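Local structure of fanconi-associated nuclease 1 homolog (Pseudomonas aeruginosa, 5Y7Q) at residues A391-L396 with C401-V406; M541-G546 with D553-W558; A445-R448 with L454-A457; G465-A470 with L503-L508. The protein is a bacterial homolog of Fanconi-associated nuclease 1, a largely helical protein with a VRR-NUC domain, modelled here with bound nucleic acid. All coordinates share one frame; numbering follows the deposited sequence.

Contact 1. Residues A391-L396 with C401-V406; sequences AVREHL and CAVHYV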
loop_
_atom_site.group_PDB
_atom_site.type_symbol
_atom_site.label_atom_id
_atom_site.label_comp_id
_atom_site.label_asym_id
_atom_site.label_seq_id
_atom_site.Cartn_x
_atom_site.Cartn_y
_atom_site.Cartn_z
ATOM N N ALA A 391 26.152 -3.277 13.262
ATOM C CA ALA A 391 27.272 -3.312 14.194
ATOM C C ALA A 391 27.035 -4.349 15.272
ATOM O O ALA A 391 27.916 -5.169 15.562
ATOM C CB ALA A 391 27.505 -1.936 14.823
ATOM N N VAL A 392 25.852 -4.327 15.885
ATOM C CA VAL A 392 25.577 -5.331 16.900
ATOM C C VAL A 392 25.627 -6.713 16.281
ATOM O O VAL A 392 26.203 -7.645 16.859
ATOM C CB VAL A 392 24.229 -5.078 17.589
ATOM C CG1 VAL A 392 23.958 -6.187 18.549
ATOM C CG2 VAL A 392 24.256 -3.769 18.333
ATOM N N ARG A 393 25.061 -6.859 15.077
ATOM C CA ARG A 393 25.053 -8.164 14.431
ATOM C C ARG A 393 26.473 -8.691 14.232
ATOM O O ARG A 393 26.734 -9.879 14.452
ATOM C CB ARG A 393 24.311 -8.087 13.101
ATOM C CG ARG A 393 23.881 -9.438 12.602
ATOM C CD ARG A 393 24.002 -9.495 11.118
ATOM N NE ARG A 393 25.371 -9.256 10.699
ATOM C CZ ARG A 393 26.287 -10.216 10.599
ATOM N NH1 ARG A 393 25.967 -11.473 10.894
ATOM N NH2 ARG A 393 27.525 -9.924 10.215
ATOM N N GLU A 394 27.411 -7.824 13.835
ATOM C CA GLU A 394 28.804 -8.258 13.719
ATOM C C GLU A 394 29.364 -8.645 15.075
ATOM O O GLU A 394 30.033 -9.676 15.217
ATOM C CB GLU A 394 29.667 -7.157 13.103
ATOM C CG GLU A 394 29.566 -7.043 11.587
ATOM C CD GLU A 394 30.424 -8.065 10.861
ATOM O OE1 GLU A 394 31.299 -8.681 11.516
ATOM O OE2 GLU A 394 30.220 -8.243 9.635
ATOM N N HIS A 395 29.101 -7.826 16.088
ATOM C CA HIS A 395 29.741 -8.038 17.381
ATOM C C HIS A 395 29.263 -9.337 18.030
ATOM O O HIS A 395 30.047 -10.044 18.674
ATOM C CB HIS A 395 29.479 -6.829 18.284
ATOM C CG HIS A 395 29.942 -7.013 19.690
ATOM N ND1 HIS A 395 31.252 -6.813 20.071
ATOM C CD2 HIS A 395 29.272 -7.382 20.808
ATOM C CE1 HIS A 395 31.369 -7.045 21.368
ATOM N NE2 HIS A 395 30.183 -7.394 21.839
ATOM N N LEU A 396 27.985 -9.673 17.853
ATOM C CA LEU A 396 27.411 -10.873 18.440
ATOM C C LEU A 396 27.779 -12.140 17.678
ATOM O O LEU A 396 27.685 -13.233 18.240
ATOM C CB LEU A 396 25.893 -10.731 18.488
ATOM C CG LEU A 396 25.323 -9.714 19.467
ATOM C CD1 LEU A 396 23.808 -9.665 19.335
ATOM C CD2 LEU A 396 25.736 -10.108 20.858
ATOM N N CYS A 401 28.113 -18.930 17.124
ATOM C CA CYS A 401 26.945 -18.067 17.212
ATOM C C CYS A 401 26.673 -17.449 15.852
ATOM O O CYS A 401 27.580 -16.886 15.232
ATOM C CB CYS A 401 27.152 -16.974 18.256
ATOM S SG CYS A 401 25.643 -16.123 18.716
ATOM N N ALA A 402 25.434 -17.560 15.386
ATOM C CA ALA A 402 25.024 -17.012 14.094
ATOM C C ALA A 402 23.960 -15.954 14.326
ATOM O O ALA A 402 22.960 -16.218 14.992
ATOM C CB ALA A 402 24.467 -18.094 13.174
ATOM N N VAL A 403 24.169 -14.759 13.799
ATOM C CA VAL A 403 23.277 -13.642 14.083
ATOM C C VAL A 403 22.709 -13.122 12.772
ATOM O O VAL A 403 23.453 -12.880 11.814
ATOM C CB VAL A 403 23.999 -12.527 14.858
ATOM C CG1 VAL A 403 23.017 -11.501 15.335
ATOM C CG2 VAL A 403 24.752 -13.125 16.013
ATOM N N HIS A 404 21.394 -12.946 12.738
ATOM C CA HIS A 404 20.681 -12.523 11.544
ATOM C C HIS A 404 19.849 -11.281 11.822
ATOM O O HIS A 404 19.219 -11.156 12.880
ATOM C CB HIS A 404 19.804 -13.648 11.042
ATOM C CG HIS A 404 20.575 -14.882 10.712
ATOM N ND1 HIS A 404 21.179 -15.081 9.487
ATOM C CD2 HIS A 404 20.866 -15.975 11.453
ATOM C CE1 HIS A 404 21.796 -16.249 9.485
ATOM N NE2 HIS A 404 21.617 -16.811 10.664
ATOM N N TYR A 405 19.871 -10.363 10.862
ATOM C CA TYR A 405 19.059 -9.157 10.892
ATOM C C TYR A 405 17.794 -9.474 10.100
ATOM O O TYR A 405 17.824 -9.539 8.866
ATOM C CB TYR A 405 19.853 -8.001 10.290
ATOM C CG TYR A 405 19.242 -6.631 10.434
ATOM C CD1 TYR A 405 19.880 -5.511 9.926
ATOM C CD2 TYR A 405 18.038 -6.454 11.093
ATOM C CE1 TYR A 405 19.323 -4.255 10.055
ATOM C CE2 TYR A 405 17.475 -5.205 11.227
ATOM C CZ TYR A 405 18.115 -4.106 10.704
ATOM O OH TYR A 405 17.533 -2.861 10.849
ATOM N N VAL A 406 16.678 -9.630 10.807
ATOM C CA VAL A 406 15.468 -10.223 10.247
ATOM C C VAL A 406 14.236 -9.354 10.481
ATOM O O VAL A 406 13.446 -9.163 9.561
ATOM C CB VAL A 406 15.258 -11.636 10.799
ATOM C CG1 VAL A 406 16.233 -12.547 10.141
ATOM C CG2 VAL A 406 15.431 -11.632 12.303
#
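Arg393 and Val403 illustrate how a helix packed on a mixed sheet is tied to one of its outermost strands. Helix 388-396, which also touches strand 374-380 at the sheet's other border, runs back along strand 402-405; the two short axes are nearly antiparallel at 168°, 7.7 Å apart at their closest. The CB of Arg393 points toward the strand, and CG, anti to the backbone N (chi1 -162°), then packs on the Val403 methyl, with CG 3.5 Å from Val403 CG1. One bond further out, CD of Arg393 passes the carbonyl, 3.5 Å from Val403 O. Bends at chi2 and chi3 bring NH1 round to that same oxygen, and the two side chains slide past each other in opposite directions. NH1 of Arg393 donates to Val403 O at 3.0 Å with an N-H...O angle of 158°; the acceptor lies at the edge of the guanidinium, in its plane. The same NH1 forms a salt bridge to Glu397, so the backbone oxygen and a carboxylate together probably limit the group's rotation. NH2 pairs with OE2 of the following residue, Glu394, in a salt bridge whose hydrogen bond is weak. The other Val403 methyl turns toward the helix end, where its CG2 rests 3.6 Å from Leu396 CB.

Contact 2. Residues M541-G546 with D553-W558; sequences MVEVKG and DNQLRW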
loop_
_atom_site.group_PDB
_atom_site.type_symbol
_atom_site.label_atom_id
_atom_site.label_comp_id
_atom_site.label_asym_id
_atom_site.label_seq_id
_atom_site.Cartn_x
_atom_site.Cartn_y
_atom_site.Cartn_z
ATOM N N MET A 541 16.317 -13.359 20.597
ATOM C CA MET A 541 16.028 -12.186 19.779
ATOM C C MET A 541 16.533 -10.940 20.474
ATOM O O MET A 541 16.415 -10.810 21.698
ATOM C CB MET A 541 14.533 -12.018 19.539
ATOM C CG MET A 541 13.957 -13.074 18.669
ATOM S SD MET A 541 12.168 -13.128 18.768
ATOM C CE MET A 541 11.976 -14.521 17.691
ATOM N N VAL A 542 17.055 -10.007 19.688
ATOM C CA VAL A 542 17.649 -8.792 20.229
ATOM C C VAL A 542 17.123 -7.589 19.457
ATOM O O VAL A 542 17.393 -7.447 18.258
ATOM C CB VAL A 542 19.187 -8.842 20.170
ATOM C CG1 VAL A 542 19.775 -7.597 20.816
ATOM C CG2 VAL A 542 19.738 -10.159 20.839
ATOM N N GLU A 543 16.389 -6.723 20.139
ATOM C CA GLU A 543 16.080 -5.411 19.598
ATOM C C GLU A 543 17.261 -4.476 19.836
ATOM O O GLU A 543 17.736 -4.344 20.969
ATOM C CB GLU A 543 14.809 -4.852 20.241
ATOM C CG GLU A 543 14.425 -3.453 19.767
ATOM C CD GLU A 543 14.180 -3.361 18.258
ATOM O OE1 GLU A 543 13.970 -4.415 17.610
ATOM O OE2 GLU A 543 14.199 -2.223 17.720
ATOM N N VAL A 544 17.737 -3.826 18.767
ATOM C CA VAL A 544 18.886 -2.923 18.829
ATOM C C VAL A 544 18.420 -1.472 18.934
ATOM O O VAL A 544 17.508 -1.046 18.218
ATOM C CB VAL A 544 19.786 -3.121 17.599
ATOM C CG1 VAL A 544 20.871 -2.089 17.576
ATOM C CG2 VAL A 544 20.397 -4.508 17.622
ATOM N N LYS A 545 19.041 -0.707 19.836
ATOM C CA LYS A 545 18.744 0.713 20.000
ATOM C C LYS A 545 20.039 1.510 20.090
ATOM O O LYS A 545 20.794 1.367 21.058
ATOM C CB LYS A 545 17.876 0.955 21.244
ATOM C CG LYS A 545 16.410 0.528 21.075
ATOM C CD LYS A 545 15.780 1.197 19.857
ATOM C CE LYS A 545 14.465 0.554 19.454
ATOM N NZ LYS A 545 13.927 1.181 18.212
ATOM N N GLY A 546 20.277 2.372 19.094
ATOM C CA GLY A 546 21.409 3.272 19.124
ATOM C C GLY A 546 21.132 4.484 19.980
ATOM O O GLY A 546 20.067 4.622 20.595
ATOM N N ASP A 553 5.819 1.546 20.342
ATOM C CA ASP A 553 4.725 0.922 21.081
ATOM C C ASP A 553 4.600 -0.558 20.744
ATOM O O ASP A 553 4.531 -1.411 21.646
ATOM C CB ASP A 553 3.416 1.646 20.778
ATOM C CG ASP A 553 3.372 3.036 21.365
ATOM O OD1 ASP A 553 2.297 3.678 21.301
ATOM O OD2 ASP A 553 4.413 3.478 21.906
ATOM N N ASN A 554 4.562 -0.886 19.445
ATOM C CA ASN A 554 4.374 -2.277 19.041
ATOM C C ASN A 554 5.522 -3.155 19.528
ATOM O O ASN A 554 5.294 -4.267 20.023
ATOM C CB ASN A 554 4.198 -2.381 17.516
ATOM C CG ASN A 554 5.340 -1.737 16.723
ATOM O OD1 ASN A 554 6.082 -0.900 17.226
ATOM N ND2 ASN A 554 5.467 -2.126 15.470
ATOM N N GLN A 555 6.762 -2.667 19.409
ATOM C CA GLN A 555 7.905 -3.401 19.948
ATOM C C GLN A 555 7.679 -3.753 21.408
ATOM O O GLN A 555 7.912 -4.893 21.815
ATOM C CB GLN A 555 9.185 -2.582 19.791
ATOM C CG GLN A 555 9.555 -2.286 18.348
ATOM C CD GLN A 555 10.754 -1.376 18.225
ATOM O OE1 GLN A 555 10.854 -0.350 18.908
ATOM N NE2 GLN A 555 11.680 -1.747 17.358
ATOM N N LEU A 556 7.192 -2.788 22.200
ATOM C CA LEU A 556 6.947 -3.029 23.621
ATOM C C LEU A 556 5.898 -4.103 23.834
ATOM O O LEU A 556 6.024 -4.927 24.748
ATOM C CB LEU A 556 6.506 -1.745 24.314
ATOM C CG LEU A 556 7.589 -0.947 25.023
ATOM C CD1 LEU A 556 7.027 0.401 25.438
ATOM C CD2 LEU A 556 8.097 -1.738 26.218
ATOM N N ARG A 557 4.831 -4.093 23.031
ATOM C CA ARG A 557 3.840 -5.151 23.181
ATOM C C ARG A 557 4.449 -6.506 22.849
ATOM O O ARG A 557 4.148 -7.507 23.508
ATOM C CB ARG A 557 2.618 -4.859 22.316
ATOM C CG ARG A 557 2.209 -3.400 22.389
ATOM C CD ARG A 557 0.802 -3.130 21.849
ATOM N NE ARG A 557 0.803 -2.419 20.575
ATOM C CZ ARG A 557 0.759 -3.036 19.403
ATOM N NH1 ARG A 557 0.716 -4.364 19.377
ATOM N NH2 ARG A 557 0.746 -2.340 18.267
ATOM N N TRP A 558 5.337 -6.557 21.856
ATOM C CA TRP A 558 5.940 -7.838 21.536
ATOM C C TRP A 558 6.908 -8.297 22.622
ATOM O O TRP A 558 6.995 -9.494 22.913
ATOM C CB TRP A 558 6.632 -7.788 20.182
ATOM C CG TRP A 558 6.373 -9.077 19.547
ATOM C CD1 TRP A 558 6.990 -10.270 19.825
ATOM C CD2 TRP A 558 5.347 -9.367 18.598
ATOM N NE1 TRP A 558 6.429 -11.281 19.073
ATOM C CE2 TRP A 558 5.416 -10.752 18.314
ATOM C CE3 TRP A 558 4.393 -8.592 17.943
ATOM C CZ2 TRP A 558 4.566 -11.368 17.404
ATOM C CZ3 TRP A 558 3.554 -9.205 17.050
ATOM C CH2 TRP A 558 3.642 -10.580 16.785
#
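Within the beta-alpha-beta unit formed by strand 538-545, helix 553-564 and strand 569-577, Gln555 faces Glu543 and Lys545 in a buried polar contact. Glu543, Val544 and Lys545 match the (D/E)-X-K part of the signature known from PD-(D/E)XK nuclease folds, to which VRR-NUC domains belong. The alternate residues Glu543 and Lys545 direct their CB atoms toward the helix, and Gln555 comes to meet them with its chain extended beyond CG. Its amide nitrogen NE2 lies 2.6 Å from Glu543 OE2. Carboxylate and amide planes are turned 67° against each other, and the two side chains cross at about a right angle. On the amide's other arm, Gln555 OE1 is 3.5 Å from Lys545 NZ and accepts a hydrogen bond from the backbone N of Gln552. Along the strand, Lys545 NZ and Glu543 OE2 form a salt bridge at 3.5 Å, while Glu543 OE1 takes the backbone N-H of Asp528. The Gln552 N-H on OE1 thus favours the amide orientation that points NE2 toward Glu543, while the salt bridge and the Asp528 N-H probably hold the strand's polar pair in position.

Contact 3. Residues A445-R448 with L454-A457; sequences ADFR and LFEA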
loop_
_atom_site.group_PDB
_atom_site.type_symbol
_atom_site.label_atom_id
_atom_site.label_comp_id
_atom_site.label_asym_id
_atom_site.label_seq_id
_atom_site.Cartn_x
_atom_site.Cartn_y
_atom_site.Cartn_z
ATOM N N ALA A 445 -12.525 -9.252 9.266
ATOM C CA ALA A 445 -12.574 -9.723 10.646
ATOM C C ALA A 445 -12.688 -11.246 10.724
ATOM O O ALA A 445 -12.066 -11.880 11.586
ATOM C CB ALA A 445 -13.739 -9.052 11.372
ATOM N N ASP A 446 -13.498 -11.849 9.857
ATOM C CA ASP A 446 -13.703 -13.293 9.841
ATOM C C ASP A 446 -12.801 -14.012 8.831
ATOM O O ASP A 446 -13.109 -15.139 8.432
ATOM C CB ASP A 446 -15.181 -13.634 9.629
ATOM C CG ASP A 446 -15.724 -13.129 8.327
ATOM O OD1 ASP A 446 -15.020 -12.356 7.643
ATOM O OD2 ASP A 446 -16.872 -13.506 7.999
ATOM N N PHE A 447 -11.751 -13.349 8.342
ATOM C CA PHE A 447 -10.759 -14.024 7.506
ATOM C C PHE A 447 -10.358 -15.389 8.050
ATOM O O PHE A 447 -10.337 -16.379 7.312
ATOM C CB PHE A 447 -9.512 -13.159 7.390
ATOM C CG PHE A 447 -8.313 -13.893 6.844
ATOM C CD1 PHE A 447 -8.124 -14.026 5.486
ATOM C CD2 PHE A 447 -7.354 -14.416 7.689
ATOM C CE1 PHE A 447 -7.009 -14.676 4.987
ATOM C CE2 PHE A 447 -6.247 -15.081 7.188
ATOM C CZ PHE A 447 -6.074 -15.202 5.843
ATOM N N ARG A 448 -10.010 -15.458 9.340
ATOM C CA ARG A 448 -9.668 -16.744 9.936
ATOM C C ARG A 448 -10.878 -17.666 10.005
ATOM O O ARG A 448 -10.768 -18.858 9.695
ATOM C CB ARG A 448 -9.080 -16.552 11.330
ATOM C CG ARG A 448 -8.183 -17.712 11.765
ATOM C CD ARG A 448 -8.688 -18.427 13.013
ATOM N NE ARG A 448 -7.573 -18.891 13.836
ATOM C CZ ARG A 448 -7.182 -20.158 13.939
ATOM N NH1 ARG A 448 -7.826 -21.118 13.283
ATOM N NH2 ARG A 448 -6.150 -20.463 14.712
ATOM N N LEU A 454 -8.852 -25.123 7.667
ATOM C CA LEU A 454 -7.557 -25.202 6.995
ATOM C C LEU A 454 -6.437 -24.609 7.835
ATOM O O LEU A 454 -5.269 -24.976 7.651
ATOM C CB LEU A 454 -7.614 -24.495 5.639
ATOM C CG LEU A 454 -7.987 -25.350 4.427
ATOM C CD1 LEU A 454 -9.487 -25.709 4.413
ATOM C CD2 LEU A 454 -7.565 -24.654 3.140
ATOM N N PHE A 455 -6.764 -23.687 8.748
ATOM C CA PHE A 455 -5.729 -23.131 9.611
ATOM C C PHE A 455 -5.342 -24.103 10.721
ATOM O O PHE A 455 -4.153 -24.404 10.912
ATOM C CB PHE A 455 -6.187 -21.794 10.180
ATOM C CG PHE A 455 -5.792 -20.624 9.325
ATOM C CD1 PHE A 455 -6.752 -19.886 8.643
ATOM C CD2 PHE A 455 -4.452 -20.280 9.181
ATOM C CE1 PHE A 455 -6.392 -18.820 7.859
ATOM C CE2 PHE A 455 -4.081 -19.209 8.389
ATOM C CZ PHE A 455 -5.055 -18.476 7.722
ATOM N N GLU A 456 -6.336 -24.648 11.432
ATOM C CA GLU A 456 -6.010 -25.616 12.464
ATOM C C GLU A 456 -5.435 -26.895 11.871
ATOM O O GLU A 456 -4.707 -27.616 12.564
ATOM C CB GLU A 456 -7.235 -25.915 13.331
ATOM C CG GLU A 456 -6.852 -26.376 14.742
ATOM C CD GLU A 456 -5.575 -25.697 15.261
ATOM O OE1 GLU A 456 -5.581 -24.462 15.472
ATOM O OE2 GLU A 456 -4.558 -26.402 15.446
ATOM N N ALA A 457 -5.734 -27.191 10.610
ATOM C CA ALA A 457 -4.944 -28.183 9.899
ATOM C C ALA A 457 -3.478 -27.752 9.866
ATOM O O ALA A 457 -2.631 -28.416 10.471
ATOM C CB ALA A 457 -5.491 -28.402 8.492
#
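The NH2 atom of Arg448 is drawn to two acids: it makes a salt bridge with Glu513 of helix 505-517, and Glu456 OE1, across the contact, lies 4.1 Å from it, beyond salt-bridge range. Glu456 OE1 stands at the guanidinium edge, near its plane, and the carboxylate is turned 21° from that plane. The other oxygen of Glu456, OE2, is taken by Arg509 in a salt bridge of its own. Opposite charges thus follow one another from Arg509 through Glu456 and Arg448 to Glu513, and each charge is probably partly balanced by its neighbours. Away from these charges the contact is mostly apolar. Arg448 passes Phe455 at a slant, with CG anti to its backbone N and bends at chi2 and chi3, which brings NH1 within 3.6 Å of Phe455 CB, while its CG remains 4.1 Å from Phe455 CD1. Guanidinium and ring planes are 54° apart, too inclined for a parallel stack. Deeper in, Phe447 meets the far end of the same ring: its CE2 is 3.6 Å from Phe455 CZ. The two phenyl centroids are 5.7 Å apart and the planes meet obliquely at 62°. Leu516 of helix 505-517 touches both Arg448 and Phe455, and Ala422 adds to the apolar surroundings of Phe455. Helices 447-450 and 452-460 are thus a pair of consecutive short helices, joined by an aromatic pair and packed against helix 505-517, with charged side chains paired to Glu513 and Arg509 of that longer helix.

Contact 4. Residues G465-A470 with L503-L508; sequences GSYRDA and LPAAHL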
loop_
_atom_site.group_PDB
_atom_site.type_symbol
_atom_site.label_atom_id
_atom_site.label_comp_id
_atom_site.label_asym_id
_atom_site.label_seq_id
_atom_site.Cartn_x
_atom_site.Cartn_y
_atom_site.Cartn_z
ATOM N N GLY A 465 5.666 -33.886 14.118
ATOM C CA GLY A 465 6.930 -33.372 13.619
ATOM C C GLY A 465 6.843 -32.712 12.263
ATOM O O GLY A 465 7.725 -31.916 11.910
ATOM N N SER A 466 5.760 -32.981 11.529
ATOM C CA SER A 466 5.695 -32.774 10.091
ATOM C C SER A 466 5.879 -31.319 9.658
ATOM O O SER A 466 6.027 -31.072 8.454
ATOM C CB SER A 466 4.356 -33.299 9.593
ATOM O OG SER A 466 3.347 -32.916 10.506
ATOM N N TYR A 467 5.877 -30.358 10.583
ATOM C CA TYR A 467 5.885 -28.964 10.161
ATOM C C TYR A 467 7.198 -28.579 9.483
ATOM O O TYR A 467 7.194 -27.805 8.517
ATOM C CB TYR A 467 5.578 -28.044 11.342
ATOM C CG TYR A 467 6.713 -27.808 12.315
ATOM C CD1 TYR A 467 6.957 -28.691 13.380
ATOM C CD2 TYR A 467 7.517 -26.677 12.202
ATOM C CE1 TYR A 467 7.979 -28.457 14.270
ATOM C CE2 TYR A 467 8.541 -26.440 13.083
ATOM C CZ TYR A 467 8.772 -27.335 14.114
ATOM O OH TYR A 467 9.804 -27.083 14.988
ATOM N N ARG A 468 8.327 -29.112 9.956
ATOM C CA ARG A 468 9.605 -28.838 9.302
ATOM C C ARG A 468 9.569 -29.238 7.830
ATOM O O ARG A 468 9.792 -28.405 6.940
ATOM C CB ARG A 468 10.734 -29.580 10.014
ATOM C CG ARG A 468 10.930 -29.153 11.432
ATOM C CD ARG A 468 12.223 -29.675 12.014
ATOM N NE ARG A 468 12.388 -29.087 13.329
ATOM C CZ ARG A 468 11.773 -29.535 14.417
ATOM N NH1 ARG A 468 10.975 -30.602 14.341
ATOM N NH2 ARG A 468 11.964 -28.924 15.583
ATOM N N ASP A 469 9.296 -30.519 7.556
ATOM C CA ASP A 469 9.258 -30.976 6.168
ATOM C C ASP A 469 8.267 -30.156 5.353
ATOM O O ASP A 469 8.547 -29.794 4.206
ATOM C CB ASP A 469 8.909 -32.467 6.101
ATOM C CG ASP A 469 10.030 -33.345 6.621
ATOM O OD1 ASP A 469 11.181 -32.846 6.653
ATOM O OD2 ASP A 469 9.767 -34.521 6.994
ATOM N N ALA A 470 7.115 -29.843 5.944
ATOM C CA ALA A 470 6.074 -29.116 5.237
ATOM C C ALA A 470 6.569 -27.739 4.814
ATOM O O ALA A 470 6.324 -27.289 3.689
ATOM C CB ALA A 470 4.845 -29.007 6.135
ATOM N N LEU A 503 14.112 -23.302 16.742
ATOM C CA LEU A 503 12.940 -22.624 17.285
ATOM C C LEU A 503 11.935 -23.641 17.788
ATOM O O LEU A 503 11.507 -24.514 17.014
ATOM C CB LEU A 503 12.287 -21.726 16.241
ATOM C CG LEU A 503 13.021 -20.427 15.872
ATOM C CD1 LEU A 503 12.320 -19.689 14.747
ATOM C CD2 LEU A 503 13.165 -19.535 17.086
ATOM N N PRO A 504 11.516 -23.550 19.049
ATOM C CA PRO A 504 10.499 -24.468 19.568
ATOM C C PRO A 504 9.196 -24.327 18.803
ATOM O O PRO A 504 8.809 -23.234 18.392
ATOM C CB PRO A 504 10.330 -24.030 21.028
ATOM C CG PRO A 504 11.564 -23.255 21.351
ATOM C CD PRO A 504 11.970 -22.593 20.069
ATOM N N ALA A 505 8.520 -25.464 18.613
ATOM C CA ALA A 505 7.215 -25.465 17.964
ATOM C C ALA A 505 6.180 -24.697 18.768
ATOM O O ALA A 505 5.329 -24.026 18.178
ATOM C CB ALA A 505 6.737 -26.894 17.735
ATOM N N ALA A 506 6.245 -24.753 20.101
ATOM C CA ALA A 506 5.247 -24.063 20.913
ATOM C C ALA A 506 5.392 -22.553 20.812
ATOM O O ALA A 506 4.389 -21.829 20.794
ATOM C CB ALA A 506 5.338 -24.511 22.364
ATOM N N HIS A 507 6.627 -22.055 20.736
ATOM C CA HIS A 507 6.821 -20.641 20.427
ATOM C C HIS A 507 6.252 -20.295 19.058
ATOM O O HIS A 507 5.621 -19.244 18.889
ATOM C CB HIS A 507 8.300 -20.274 20.484
ATOM C CG HIS A 507 8.887 -20.360 21.854
ATOM N ND1 HIS A 507 10.227 -20.152 22.104
ATOM C CD2 HIS A 507 8.318 -20.652 23.047
ATOM C CE1 HIS A 507 10.454 -20.307 23.396
ATOM N NE2 HIS A 507 9.313 -20.608 23.991
ATOM N N LEU A 508 6.481 -21.160 18.065
ATOM C CA LEU A 508 5.926 -20.907 16.743
ATOM C C LEU A 508 4.420 -20.790 16.810
ATOM O O LEU A 508 3.839 -19.851 16.262
ATOM C CB LEU A 508 6.311 -22.013 15.772
ATOM C CG LEU A 508 7.717 -21.898 15.211
ATOM C CD1 LEU A 508 7.788 -22.736 13.975
ATOM C CD2 LEU A 508 8.036 -20.475 14.918
#
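This is a buried, apolar helix-to-helix contact in the helical part of the VRR-NUC domain, near the N-terminal ends of helices 467-478 and 505-517. Tyr467 carries one side of it. Its ring addresses two residues spaced three apart on the other helix: CE1 of Tyr467 is 4.0 Å from Ala505 CB, and CE2, the other ring carbon ortho to the hydroxyl, is 3.9 Å from Leu508 CD1. Tyr467 and Leu508 cross at about a right angle, and both methyl groups approach the ring obliquely. CG of Tyr467 occupies the crowded position between backbone N and carbonyl carbon (chi1 77°), consistent with the ring's reach toward Ala505 and Leu508. The phenol oxygen OH ends 3.7 Å from Leu503 O, at the turn before that helix. Next to it, Tyr467 CZ lies over the centre of the Arg468 guanidinium, 3.7 Å from its plane, and the hydrogen bond from Arg468 NE to Leu500 O probably helps to keep that flat group in place. Pro504 is the N-cap residue of the second helix, and its O accepts from Leu508 N, within the turn presenting Ala505 and Leu508. The motif is one aromatic side chain packed on an i, i+3 pair of a neighbouring helix, here joining two helices of the VRR-NUC domain.

Contacts 1 and 2 belong together: their centres are 15 Å apart, both reach the mixed five-stranded sheet, and they touch where Val392 CG2 meets Val544 CG1 at 3.9 Å. They are also the pair nearest the bound nucleic acid, with closest atoms about 5 Å away for contact 2 and about 7 Å for contact 1. Contacts 3 and 4 lie in the helical region, their centres 19 Å apart, and helices 452-460 and 467-478, one from each, are consecutive in the chain. Their nearest atoms are about 15 Å and 21 Å from the nucleic acid, respectively. Helix 505-517 links them, supplying one segment of contact 4 and the salt-bridge partners of contact 3.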